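Local coordinates for protein fusion DH (Streptomyces sp. MJ635-86F5, PDB 6K97) that probably dehydrates carrier-bound polyketide intermediates in cremimycin biosynthesis, here as an engineered fusion of a split polyketide synthase dehydratase domain, at residues A204-A207 and Q212-E215; T66-T71 and E271-P276; A232-G237 and D256-A261. All coordinates share one frame; numbering follows the deposited sequence.

In the fold
Contacts 1 and 3 lie in the second part of this engineered fusion, in the predicted C-terminal hotdog fold, while contact 2 runs between the two parts. Contacts 1 and 2 (centres about 11 Å apart) share a small antiparallel sheet across the two parts: Gln212 N lies 2.9 Å from Thr66 O, probably a hydrogen bond, and 66-71 lies in the HxxxGxxxxP sequence. Contacts 1 and 3 (centres about 13 Å apart) meet where Tyr213 CZ packs 3.2 Å from His260 NE2; Asp256 and His260 match the family's DxxxQ/H motif, so this side probably borders the active site. Contacts 2 and 3 (centres about 17 Å apart) are bridged by Pro276 CG packed 3.8 Å from Leu259 CD1.

Contact 1 (A204-A207 and Q212-E215); sequences ARLA and QYGE. With SO4 (sulfate ion), chain C.
Leu206 and Tyr213 meet at the inner side of this contact, where Leu206 CD1 comes to 4.5 Å from Tyr213 CE2. The methyl sits at the edge of the ring, close to its plane, while the ring meets that of His260, the planes about 30° apart. Leu206 reaches there with CG beside its backbone N (chi1 -68°) and CD1 at the extended end of the chain. Both side chains are buried, and both touch Leu263 of helix 252-266; Tyr213 also touches Asp256 of that helix. The contact is a helix-to-strand connection in the second part of the fusion, within the predicted C-terminal hotdog fold: helix 199-208 turns after a short link into strand 211-213, and the CA atoms of Ala207 and Gln212 are 4.9 Å apart. Tyr213 and Gly214 match the YG of the family's GYxYGPxF motif, consistent with a place near the active site. No hydrogen bond joins the two segments. Toward the outside the fit is looser. Ala207 is exposed, and its carbonyl O comes only within 4.4 Å of Gln212 CG, while the amide end of Gln212 is occupied elsewhere, OE1 accepting a hydrogen bond from Gly69 N. Beyond the strand, a sulfate, probably from the crystallisation liquor, receives a bent hydrogen bond from Glu215 N to O1 (3.0 Å, 138° at the hydrogen). Arg218 NH1 binds the same sulfate and donates to Tyr213 O.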
loop_
_atom_site.group_PDB
_atom_site.type_symbol
_atom_site.label_atom_id
_atom_site.label_comp_id
_atom_site.label_asym_id
_atom_site.label_seq_id
_atom_site.Cartn_x
_atom_site.Cartn_y
_atom_site.Cartn_z
ATOM N N ALA A 204 -22.765 11.414 33.924
ATOM C CA ALA A 204 -22.036 11.973 35.089
ATOM C C ALA A 204 -21.276 10.908 35.890
ATOM O O ALA A 204 -20.132 11.098 36.272
ATOM C CB ALA A 204 -22.966 12.742 35.977
ATOM N N ARG A 205 -21.918 9.782 36.157
ATOM C CA ARG A 205 -21.272 8.685 36.893
ATOM C C ARG A 205 -20.117 8.050 36.080
ATOM O O ARG A 205 -19.026 7.733 36.594
ATOM C CB ARG A 205 -22.359 7.661 37.297
ATOM C CG ARG A 205 -23.212 8.189 38.454
ATOM C CD ARG A 205 -24.291 7.191 38.866
ATOM N NE ARG A 205 -25.421 7.182 37.932
ATOM C CZ ARG A 205 -26.477 7.989 37.981
ATOM N NH1 ARG A 205 -26.612 8.931 38.890
ATOM N NH2 ARG A 205 -27.410 7.852 37.079
ATOM N N LEU A 206 -20.319 7.902 34.782
ATOM C CA LEU A 206 -19.247 7.418 33.956
ATOM C C LEU A 206 -18.016 8.354 33.992
ATOM O O LEU A 206 -16.845 7.894 34.070
ATOM C CB LEU A 206 -19.771 7.224 32.569
ATOM C CG LEU A 206 -20.785 6.078 32.417
ATOM C CD1 LEU A 206 -21.288 6.035 30.968
ATOM C CD2 LEU A 206 -20.161 4.735 32.773
ATOM N N ALA A 207 -18.281 9.660 33.972
ATOM C CA ALA A 207 -17.219 10.666 34.021
ATOM C C ALA A 207 -16.428 10.565 35.306
ATOM O O ALA A 207 -15.202 10.705 35.307
ATOM C CB ALA A 207 -17.797 12.061 33.840
ATOM N N GLN A 212 -14.421 10.154 30.150
ATOM C CA GLN A 212 -14.620 11.573 29.994
ATOM C C GLN A 212 -15.098 11.912 28.592
ATOM O O GLN A 212 -14.367 12.474 27.789
ATOM C CB GLN A 212 -13.326 12.294 30.317
ATOM C CG GLN A 212 -12.939 12.082 31.777
ATOM C CD GLN A 212 -11.448 11.985 32.066
ATOM O OE1 GLN A 212 -10.611 11.760 31.191
ATOM N NE2 GLN A 212 -11.128 12.089 33.333
ATOM N N TYR A 213 -16.344 11.580 28.312
ATOM C CA TYR A 213 -16.902 11.745 26.990
ATOM C C TYR A 213 -17.291 13.213 26.753
ATOM O O TYR A 213 -18.156 13.734 27.439
ATOM C CB TYR A 213 -18.129 10.858 26.829
ATOM C CG TYR A 213 -17.826 9.350 26.913
ATOM C CD1 TYR A 213 -16.906 8.745 26.044
ATOM C CD2 TYR A 213 -18.539 8.522 27.792
ATOM C CE1 TYR A 213 -16.667 7.378 26.095
ATOM C CE2 TYR A 213 -18.337 7.178 27.816
ATOM C CZ TYR A 213 -17.372 6.608 26.975
ATOM O OH TYR A 213 -17.137 5.275 27.037
ATOM N N GLY A 214 -16.663 13.855 25.757
ATOM C CA GLY A 214 -17.120 15.151 25.305
ATOM C C GLY A 214 -18.384 15.031 24.455
ATOM O O GLY A 214 -18.963 13.954 24.295
ATOM N N GLU A 215 -18.802 16.159 23.904
ATOM C CA GLU A 215 -20.115 16.306 23.346
ATOM C C GLU A 215 -20.397 15.321 22.221
ATOM O O GLU A 215 -21.496 14.737 22.145
ATOM C CB GLU A 215 -20.364 17.755 22.940
ATOM C CG GLU A 215 -21.861 18.019 22.831
ATOM C CD GLU A 215 -22.205 19.455 22.474
ATOM O OE1 GLU A 215 -21.294 20.345 22.540
ATOM O OE2 GLU A 215 -23.393 19.654 22.120
HETATM S S SO4 C . -18.011 19.053 26.479
HETATM O O1 SO4 C . -17.553 18.541 25.149
HETATM O O2 SO4 C . -17.940 17.977 27.496
HETATM O O3 SO4 C . -17.097 20.142 26.921
HETATM O O4 SO4 C . -19.415 19.581 26.427
#

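Contact 2 (T66-T71 and E271-P276); sequences TIAGTT and EGLFLP
Flat groups stay out of the join itself: Ile67, Ala68, Leu273 and Leu275 meet through aliphatic carbons alone, and no ring or carboxylate of either segment lies between them. Phe211, on strand 211-213, is touched by Ile67, Leu273 and Leu275. The ring of Phe274 belongs to a different neighbourhood, where it makes a cation-pi contact with Lys302. Within the join, Ile67 divides its branches between two leucines. Its CG2 methyl meets Leu273 CD1 at 4.2 Å, while CD1, carried out on the longer branch, meets Leu275 CD2 at 4.3 Å. Leu273 CD1 has a second neighbour in Ala68 CB, also 4.2 Å away. For this leucine, CG lies anti to the carbonyl carbon (chi1 -62°), which directs the isobutyl group across to Ile67 and Ala68. The two backbones remain well separated, with 8.7 Å between the CA atoms of Ile67 and Leu273, so only side chains span the distance. Ile67 and Ala68 sit at a beta hairpin closed by a type I' turn from Ile67 to Thr70. Paired backbone bonds hold its neck: Ile67 N to Thr70 O and Thr70 N to Ile67 O, both 3.0 Å. On the hairpin, Thr71 OG1 donates to Thr66 OG1 at 2.8 Å. Gly69 matches the glycine of the HxxxGxxxxP motif of polyketide synthase dehydratases, and Leu275 and Pro276 begin an LPF sequence like the family's LPFxW, consistent with the double hotdog fold. The hairpin belongs to the first part of the engineered fusion and strand 273-284 to the second, so this is an interface between parts. With no hydrogen bond or charge pair across it, the contact depends on the loose van der Waals fit of methyl groups, and the polar bonding on the hairpin side fixes the turn rather than the partner strand.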
loop_
_atom_site.group_PDB
_atom_site.type_symbol
_atom_site.label_atom_id
_atom_site.label_comp_id
_atom_site.label_asym_id
_atom_site.label_seq_id
_atom_site.Cartn_x
_atom_site.Cartn_y
_atom_site.Cartn_z
ATOM N N THR A 66 -12.018 10.626 25.534
ATOM C CA THR A 66 -10.916 10.674 26.475
ATOM C C THR A 66 -11.257 9.767 27.649
ATOM O O THR A 66 -12.363 9.807 28.178
ATOM C CB THR A 66 -10.650 12.145 26.860
ATOM O OG1 THR A 66 -10.294 12.863 25.646
ATOM C CG2 THR A 66 -9.479 12.298 27.831
ATOM N N ILE A 67 -10.305 8.902 27.989
ATOM C CA ILE A 67 -10.426 7.894 29.039
ATOM C C ILE A 67 -9.304 8.122 30.082
ATOM O O ILE A 67 -8.110 8.053 29.760
ATOM C CB ILE A 67 -10.256 6.494 28.438
ATOM C CG1 ILE A 67 -11.221 6.260 27.294
ATOM C CG2 ILE A 67 -10.487 5.426 29.482
ATOM C CD1 ILE A 67 -12.687 6.241 27.662
ATOM N N ALA A 68 -9.692 8.483 31.298
ATOM C CA ALA A 68 -8.722 8.784 32.381
ATOM C C ALA A 68 -7.614 9.747 31.977
ATOM O O ALA A 68 -6.492 9.497 32.242
ATOM C CB ALA A 68 -8.103 7.503 32.895
ATOM N N GLY A 69 -7.960 10.842 31.325
ATOM C CA GLY A 69 -6.991 11.853 30.888
ATOM C C GLY A 69 -6.304 11.598 29.555
ATOM O O GLY A 69 -5.672 12.497 29.023
ATOM N N THR A 70 -6.392 10.374 29.006
ATOM C CA THR A 70 -5.726 10.067 27.748
ATOM C C THR A 70 -6.710 9.920 26.590
ATOM O O THR A 70 -7.612 9.102 26.641
ATOM C CB THR A 70 -4.917 8.782 27.869
ATOM O OG1 THR A 70 -4.047 8.902 28.963
ATOM C CG2 THR A 70 -4.093 8.518 26.597
ATOM N N THR A 71 -6.509 10.718 25.549
ATOM C CA THR A 71 -7.321 10.688 24.357
ATOM C C THR A 71 -6.860 9.584 23.413
ATOM O O THR A 71 -5.694 9.552 23.012
ATOM C CB THR A 71 -7.241 12.031 23.610
ATOM O OG1 THR A 71 -7.800 13.012 24.472
ATOM C CG2 THR A 71 -8.063 11.969 22.330
ATOM N N GLU A 271 -14.518 -2.060 40.189
ATOM C CA GLU A 271 -13.519 -1.071 40.513
ATOM C C GLU A 271 -12.895 -0.723 39.155
ATOM O O GLU A 271 -12.774 -1.595 38.285
ATOM C CB GLU A 271 -12.523 -1.685 41.522
ATOM C CG GLU A 271 -11.770 -0.711 42.404
ATOM C CD GLU A 271 -12.658 0.044 43.375
ATOM O OE1 GLU A 271 -13.130 -0.543 44.380
ATOM O OE2 GLU A 271 -12.847 1.254 43.149
ATOM N N GLY A 272 -12.561 0.541 38.939
ATOM C CA GLY A 272 -11.907 0.938 37.664
ATOM C C GLY A 272 -12.617 0.746 36.304
ATOM O O GLY A 272 -13.824 0.770 36.199
ATOM N N LEU A 273 -11.824 0.624 35.252
ATOM C CA LEU A 273 -12.295 0.889 33.924
ATOM C C LEU A 273 -12.353 -0.359 33.178
ATOM O O LEU A 273 -11.556 -1.259 33.387
ATOM C CB LEU A 273 -11.347 1.785 33.158
ATOM C CG LEU A 273 -11.141 3.166 33.746
ATOM C CD1 LEU A 273 -9.801 3.715 33.293
ATOM C CD2 LEU A 273 -12.284 4.078 33.359
ATOM N N PHE A 274 -13.289 -0.356 32.247
ATOM C CA PHE A 274 -13.646 -1.493 31.422
ATOM C C PHE A 274 -13.836 -0.955 30.050
ATOM O O PHE A 274 -14.602 -0.019 29.865
ATOM C CB PHE A 274 -14.938 -2.123 31.918
ATOM C CG PHE A 274 -14.738 -3.113 33.053
ATOM C CD1 PHE A 274 -14.754 -2.697 34.377
ATOM C CD2 PHE A 274 -14.544 -4.475 32.785
ATOM C CE1 PHE A 274 -14.593 -3.599 35.423
ATOM C CE2 PHE A 274 -14.368 -5.392 33.829
ATOM C CZ PHE A 274 -14.383 -4.944 35.159
ATOM N N LEU A 275 -13.091 -1.492 29.100
ATOM C CA LEU A 275 -13.168 -1.105 27.689
ATOM C C LEU A 275 -13.395 -2.322 26.795
ATOM O O LEU A 275 -13.056 -3.450 27.181
ATOM C CB LEU A 275 -11.842 -0.483 27.249
ATOM C CG LEU A 275 -11.421 0.833 27.894
ATOM C CD1 LEU A 275 -10.049 1.264 27.372
ATOM C CD2 LEU A 275 -12.474 1.912 27.658
ATOM N N PRO A 276 -13.912 -2.091 25.575
ATOM C CA PRO A 276 -14.027 -3.164 24.611
ATOM C C PRO A 276 -12.679 -3.669 24.232
ATOM O O PRO A 276 -11.769 -2.875 24.096
ATOM C CB PRO A 276 -14.707 -2.502 23.402
ATOM C CG PRO A 276 -15.513 -1.383 24.001
ATOM C CD PRO A 276 -14.636 -0.876 25.137
#

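Contact 3 (A232-G237 and D256-A261)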
loop_
_atom_site.group_PDB
_atom_site.type_symbol
_atom_site.label_atom_id
_atom_site.label_comp_id
_atom_site.label_asym_id
_atom_site.label_seq_id
_atom_site.Cartn_x
_atom_site.Cartn_y
_atom_site.Cartn_z
ATOM N N ALA A 232 -32.010 1.377 23.689
ATOM C CA ALA A 232 -31.387 2.693 23.675
ATOM C C ALA A 232 -31.668 3.468 22.396
ATOM O O ALA A 232 -31.563 2.903 21.304
ATOM C CB ALA A 232 -29.894 2.507 23.826
ATOM N N ASP A 233 -32.004 4.751 22.517
ATOM C CA ASP A 233 -31.981 5.645 21.377
ATOM C C ASP A 233 -30.640 6.373 21.408
ATOM O O ASP A 233 -30.298 7.006 22.402
ATOM C CB ASP A 233 -33.128 6.643 21.423
ATOM C CG ASP A 233 -34.463 6.019 21.087
ATOM O OD1 ASP A 233 -34.557 4.778 20.968
ATOM O OD2 ASP A 233 -35.426 6.775 20.896
ATOM N N VAL A 234 -29.882 6.254 20.322
ATOM C CA VAL A 234 -28.613 6.942 20.180
ATOM C C VAL A 234 -28.634 7.791 18.917
ATOM O O VAL A 234 -29.348 7.509 17.963
ATOM C CB VAL A 234 -27.405 5.967 20.180
ATOM C CG1 VAL A 234 -27.448 5.092 21.405
ATOM C CG2 VAL A 234 -27.404 5.059 18.966
ATOM N N GLU A 235 -27.852 8.851 18.952
ATOM C CA GLU A 235 -27.728 9.808 17.869
ATOM C C GLU A 235 -26.289 10.343 17.935
ATOM O O GLU A 235 -25.595 10.053 18.879
ATOM C CB GLU A 235 -28.753 10.916 17.982
ATOM C CG GLU A 235 -29.243 11.352 16.599
ATOM C CD GLU A 235 -30.461 12.265 16.640
ATOM O OE1 GLU A 235 -30.828 12.729 17.764
ATOM O OE2 GLU A 235 -31.013 12.522 15.543
ATOM N N VAL A 236 -25.806 11.017 16.897
ATOM C CA VAL A 236 -24.450 11.564 16.950
ATOM C C VAL A 236 -24.507 12.891 17.713
ATOM O O VAL A 236 -25.225 13.826 17.300
ATOM C CB VAL A 236 -23.867 11.805 15.535
ATOM C CG1 VAL A 236 -22.436 12.312 15.627
ATOM C CG2 VAL A 236 -23.905 10.527 14.732
ATOM N N GLY A 237 -23.766 12.970 18.816
ATOM C CA GLY A 237 -23.710 14.184 19.631
ATOM C C GLY A 237 -22.988 15.314 18.911
ATOM O O GLY A 237 -22.090 15.067 18.108
ATOM N N ASP A 256 -20.474 3.708 19.533
ATOM C CA ASP A 256 -19.977 3.762 20.923
ATOM C C ASP A 256 -21.097 4.158 21.905
ATOM O O ASP A 256 -21.129 3.661 23.022
ATOM C CB ASP A 256 -18.824 4.751 21.038
ATOM C CG ASP A 256 -18.006 4.579 22.299
ATOM O OD1 ASP A 256 -17.508 3.482 22.554
ATOM O OD2 ASP A 256 -17.790 5.578 23.007
ATOM N N ALA A 257 -21.977 5.079 21.509
ATOM C CA ALA A 257 -23.045 5.520 22.421
ATOM C C ALA A 257 -24.003 4.384 22.735
ATOM O O ALA A 257 -24.518 4.272 23.852
ATOM C CB ALA A 257 -23.796 6.672 21.842
ATOM N N ALA A 258 -24.143 3.484 21.766
ATOM C CA ALA A 258 -24.864 2.226 21.958
ATOM C C ALA A 258 -24.253 1.331 22.991
ATOM O O ALA A 258 -24.959 0.535 23.568
ATOM C CB ALA A 258 -24.951 1.472 20.646
ATOM N N LEU A 259 -22.952 1.450 23.254
ATOM C CA LEU A 259 -22.336 0.716 24.360
ATOM C C LEU A 259 -22.420 1.444 25.676
ATOM O O LEU A 259 -22.186 0.823 26.731
ATOM C CB LEU A 259 -20.840 0.424 24.090
ATOM C CG LEU A 259 -20.501 -0.272 22.783
ATOM C CD1 LEU A 259 -18.995 -0.547 22.709
ATOM C CD2 LEU A 259 -21.323 -1.542 22.638
ATOM N N HIS A 260 -22.633 2.763 25.662
ATOM C CA HIS A 260 -22.594 3.483 26.922
ATOM C C HIS A 260 -23.681 2.942 27.854
ATOM O O HIS A 260 -23.454 2.700 29.043
ATOM C CB HIS A 260 -22.717 4.983 26.691
ATOM C CG HIS A 260 -21.577 5.559 25.886
ATOM N ND1 HIS A 260 -21.662 6.763 25.230
ATOM C CD2 HIS A 260 -20.323 5.091 25.650
ATOM C CE1 HIS A 260 -20.508 7.009 24.635
ATOM N NE2 HIS A 260 -19.687 6.010 24.874
ATOM N N ALA A 261 -24.832 2.635 27.284
ATOM C CA ALA A 261 -25.890 2.023 28.060
ATOM C C ALA A 261 -25.432 0.734 28.711
ATOM O O ALA A 261 -25.729 0.485 29.875
ATOM C CB ALA A 261 -27.106 1.761 27.197
#
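Beside the face that Ala257 turns to Val234, helix 252-266 carries a short polar bond from His260 NE2 to Asp256 OD2, 2.7 Å long. The bond is bent (141° at the hydrogen), NE2 meets OD2 from well above the carboxylate plane, and the oxygen is tilted from the ring plane too. One face of the imidazole lies against Asp256 O and Ala257 CA, both offset toward the rim, while ND1 is hydrogen-bonded to Tyr203 OH, so both ring nitrogens have a partner and the ring's rotation is fixed. The spacing of Asp256 and His260 matches the DxxxQ/H motif of polyketide synthase dehydratases, consistent with this helix bordering the active site. The contact with strand 229-235 is made on another side of the helix and is wholly apolar. Val234 does most of the touching: its CG1, anti to the carbonyl carbon (chi1 -54°), presses against the helix backbone, 3.7 Å from Ala258 N and 3.8 Å from Ala257 C. Ala257 CB lies 4.0 Å from Val234 CG1. Two residues back along the strand, Ala232 CB meets Ala261 CB at 4.4 Å. With alanine at 257, 258 and 261, the helix presents small side chains here, and the axes of the short segments approach to 8.1 Å. They run roughly antiparallel, at 148°. In the second part of the fusion, the predicted C-terminal hotdog fold, strand 229-235 lies between strands 220-226 and 291-298. Helix 252-266 packs across all three: Ala261 touches Leu220 on one neighbour and Ile296 on the other, and Ala258 touches Val294, as expected of the central helix wrapped by a hotdog sheet.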